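Local coordinates for TIGR00725 family protein (Thermotoga maritima, PDB 1RCU), which is of unknown function but belongs to the SLOG superfamily, whose Rossmann-like fold suggests that it may bind a nucleotide-type ligand, at residues M23-V28 with L116-V121. Sequence-based numbering, arbitrary orientation.
Sequences MKKVVV and LRNADV
The carboxylate of Asp-120 meets the backbone of Lys-25 at one oxygen. OD2 accepts the Lys-25 N-H on its anti side, 20° out of the carboxylate plane, 2.8 Å from N to OD2. Lys-25 CB lies over one face at this oxygen, on the N-H side; Lys-24 CG lies on the other. CG beside its own backbone N (chi1 -72°) puts OD2 next to Lys-25 N, while the Asp-120 N-H goes to Lys-25 O, 2.9 Å from N to O. Both peptide groups flanking the Lys-25 CA are thus held by one aspartate. The other flat group, the Asn-118 amide, is met at OD1 by Lys-25 NZ in a weak bond of 3.3 Å. The extended lysine chain reaches it by running past Asn-118 O, with CD 3.4 Å from that oxygen. Stronger partners come from a second subunit: Ala-101 O for Lys-25 NZ, Lys-103 N for Asn-118 OD1.

Further along, Val-27 N bonds to Val-121 O, which also receives a CA-H contact from Val-26. Val-26 and Val-121 lie side by side through their CG1 methyls. Val-27 CG2 lies against Ala-119 CB.

The contact begins the pairing of parallel strands 25-30 and 121-125 in the Rossmann-like sheet. The turn after helix 108-116 delivers the second strand. Strand 60-63 borders the first strand on its other edge, and helix 44-56 covers Val-26 through Leu-54.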
HETATM    1  N   MSE A  23      18.281  16.505 -12.473  1.00 68.27           N
HETATM    2  CA  MSE A  23      17.740  16.890 -11.138  1.00 67.89           C
HETATM    3  C   MSE A  23      16.219  16.992 -11.116  1.00 63.75           C
HETATM    4  O   MSE A  23      15.569  16.459 -10.220  1.00 62.56           O
HETATM    5  CB  MSE A  23      18.357  18.219 -10.685  1.00 73.95           C
HETATM    6  CG  MSE A  23      18.487  19.258 -11.803  1.00 81.88           C
HETATM    7 SE   MSE A  23      19.239  20.964 -11.212  1.00 92.77          SE
HETATM    8  CE  MSE A  23      17.907  21.422  -9.869  1.00 90.84           C
ATOM      9  N   LYS A  24      15.660  17.685 -12.106  1.00 59.67           N
ATOM     10  CA  LYS A  24      14.212  17.864 -12.203  1.00 54.74           C
ATOM     11  C   LYS A  24      13.546  16.590 -12.720  1.00 49.96           C
ATOM     12  O   LYS A  24      13.941  16.036 -13.750  1.00 47.65           O
ATOM     13  CB  LYS A  24      13.872  19.020 -13.141  1.00 55.81           C
ATOM     14  CG  LYS A  24      12.508  19.628 -12.881  1.00 56.58           C
ATOM     15  CD  LYS A  24      12.359  20.948 -13.617  1.00 57.51           C
ATOM     16  CE  LYS A  24      11.813  22.043 -12.713  1.00 57.66           C
ATOM     17  NZ  LYS A  24      11.820  23.367 -13.406  1.00 59.01           N
ATOM     18  N   LYS A  25      12.524  16.140 -12.004  1.00 44.64           N
ATOM     19  CA  LYS A  25      11.819  14.923 -12.358  1.00 39.83           C
ATOM     20  C   LYS A  25      10.456  15.135 -13.015  1.00 36.67           C
ATOM     21  O   LYS A  25       9.576  15.770 -12.432  1.00 36.20           O
ATOM     22  CB  LYS A  25      11.602  14.069 -11.110  1.00 39.16           C
ATOM     23  CG  LYS A  25      12.818  13.405 -10.517  1.00 39.81           C
ATOM     24  CD  LYS A  25      12.353  12.493  -9.389  1.00 43.17           C
ATOM     25  CE  LYS A  25      13.503  11.793  -8.664  1.00 45.39           C
ATOM     26  NZ  LYS A  25      13.034  10.827  -7.609  1.00 45.44           N
ATOM     27  N   VAL A  26      10.269  14.606 -14.221  1.00 31.91           N
ATOM     28  CA  VAL A  26       8.958  14.724 -14.842  1.00 29.19           C
ATOM     29  C   VAL A  26       8.375  13.331 -15.043  1.00 27.20           C
ATOM     30  O   VAL A  26       9.052  12.396 -15.497  1.00 25.87           O
ATOM     31  CB  VAL A  26       8.970  15.505 -16.199  1.00 28.91           C
ATOM     32  CG1 VAL A  26      10.052  16.560 -16.179  1.00 27.47           C
ATOM     33  CG2 VAL A  26       9.118  14.566 -17.373  1.00 30.71           C
ATOM     34  N   VAL A  27       7.119  13.197 -14.654  1.00 23.88           N
ATOM     35  CA  VAL A  27       6.399  11.949 -14.774  1.00 22.97           C
ATOM     36  C   VAL A  27       5.503  12.072 -16.009  1.00 22.97           C
ATOM     37  O   VAL A  27       4.834  13.091 -16.186  1.00 22.62           O
ATOM     38  CB  VAL A  27       5.535  11.715 -13.494  1.00 22.52           C
ATOM     39  CG1 VAL A  27       4.417  10.736 -13.776  1.00 20.57           C
ATOM     40  CG2 VAL A  27       6.417  11.206 -12.342  1.00 20.81           C
ATOM     41  N   VAL A  28       5.528  11.068 -16.885  1.00 21.64           N
ATOM     42  CA  VAL A  28       4.672  11.096 -18.062  1.00 22.12           C
ATOM     43  C   VAL A  28       3.738   9.898 -17.984  1.00 20.57           C
ATOM     44  O   VAL A  28       4.160   8.779 -17.680  1.00 20.22           O
ATOM     45  CB  VAL A  28       5.475  11.081 -19.420  1.00 23.71           C
ATOM     46  CG1 VAL A  28       6.571  12.146 -19.397  1.00 23.03           C
ATOM     47  CG2 VAL A  28       6.063   9.716 -19.680  1.00 27.94           C
ATOM     48  N   LEU A 116       3.364   9.089  -8.801  1.00 20.57           N
ATOM     49  CA  LEU A 116       3.117  10.523  -8.701  1.00 22.65           C
ATOM     50  C   LEU A 116       3.980  11.230  -7.652  1.00 22.91           C
ATOM     51  O   LEU A 116       4.230  12.427  -7.770  1.00 22.94           O
ATOM     52  CB  LEU A 116       1.645  10.787  -8.401  1.00 23.30           C
ATOM     53  CG  LEU A 116       0.707  10.547  -9.580  1.00 23.43           C
ATOM     54  CD1 LEU A 116      -0.737  10.576  -9.073  1.00 22.16           C
ATOM     55  CD2 LEU A 116       0.958  11.599 -10.678  1.00 21.47           C
ATOM     56  N   ARG A 117       4.421  10.496  -6.634  1.00 23.88           N
ATOM     57  CA  ARG A 117       5.252  11.074  -5.586  1.00 24.96           C
ATOM     58  C   ARG A 117       6.605  11.432  -6.161  1.00 25.63           C
ATOM     59  O   ARG A 117       7.351  12.208  -5.579  1.00 28.09           O
ATOM     60  CB  ARG A 117       5.457  10.071  -4.446  1.00 26.47           C
ATOM     61  CG  ARG A 117       4.191   9.582  -3.754  1.00 27.40           C
ATOM     62  CD  ARG A 117       3.554  10.699  -2.949  1.00 28.68           C
ATOM     63  NE  ARG A 117       2.397  10.251  -2.187  1.00 31.69           N
ATOM     64  CZ  ARG A 117       1.701  11.053  -1.381  1.00 33.67           C
ATOM     65  NH1 ARG A 117       2.055  12.329  -1.238  1.00 37.21           N
ATOM     66  NH2 ARG A 117       0.637  10.603  -0.732  1.00 31.97           N
ATOM     67  N   ASN A 118       6.927  10.853  -7.307  1.00 25.05           N
ATOM     68  CA  ASN A 118       8.213  11.115  -7.924  1.00 25.29           C
ATOM     69  C   ASN A 118       8.151  12.190  -8.992  1.00 24.87           C
ATOM     70  O   ASN A 118       8.993  12.230  -9.879  1.00 25.62           O
ATOM     71  CB  ASN A 118       8.784   9.829  -8.520  1.00 23.36           C
ATOM     72  CG  ASN A 118       9.236   8.853  -7.458  1.00 26.25           C
ATOM     73  OD1 ASN A 118      10.336   8.978  -6.907  1.00 28.57           O
ATOM     74  ND2 ASN A 118       8.381   7.881  -7.144  1.00 23.60           N
ATOM     75  N   ALA A 119       7.173  13.081  -8.894  1.00 25.38           N
ATOM     76  CA  ALA A 119       7.044  14.116  -9.900  1.00 25.82           C
ATOM     77  C   ALA A 119       7.126  15.550  -9.423  1.00 24.90           C
ATOM     78  O   ALA A 119       6.606  15.903  -8.365  1.00 24.46           O
ATOM     79  CB  ALA A 119       5.725  13.923 -10.681  1.00 25.43           C
ATOM     80  N   ASP A 120       7.786  16.374 -10.229  1.00 25.93           N
ATOM     81  CA  ASP A 120       7.853  17.803  -9.968  1.00 26.87           C
ATOM     82  C   ASP A 120       6.804  18.355 -10.918  1.00 26.74           C
ATOM     83  O   ASP A 120       6.296  19.468 -10.740  1.00 29.49           O
ATOM     84  CB  ASP A 120       9.206  18.386 -10.343  1.00 27.08           C
ATOM     85  CG  ASP A 120      10.301  17.963  -9.387  1.00 30.52           C
ATOM     86  OD1 ASP A 120      10.067  18.042  -8.160  1.00 31.79           O
ATOM     87  OD2 ASP A 120      11.394  17.563  -9.849  1.00 29.43           O
ATOM     88  N   VAL A 121       6.502  17.558 -11.940  1.00 23.95           N
ATOM     89  CA  VAL A 121       5.513  17.916 -12.938  1.00 22.16           C
ATOM     90  C   VAL A 121       5.087  16.679 -13.722  1.00 21.61           C
ATOM     91  O   VAL A 121       5.890  15.774 -13.952  1.00 21.12           O
ATOM     92  CB  VAL A 121       6.056  18.989 -13.922  1.00 20.88           C
ATOM     93  CG1 VAL A 121       7.189  18.430 -14.742  1.00 19.62           C
ATOM     94  CG2 VAL A 121       4.928  19.478 -14.821  1.00 22.58           C
TER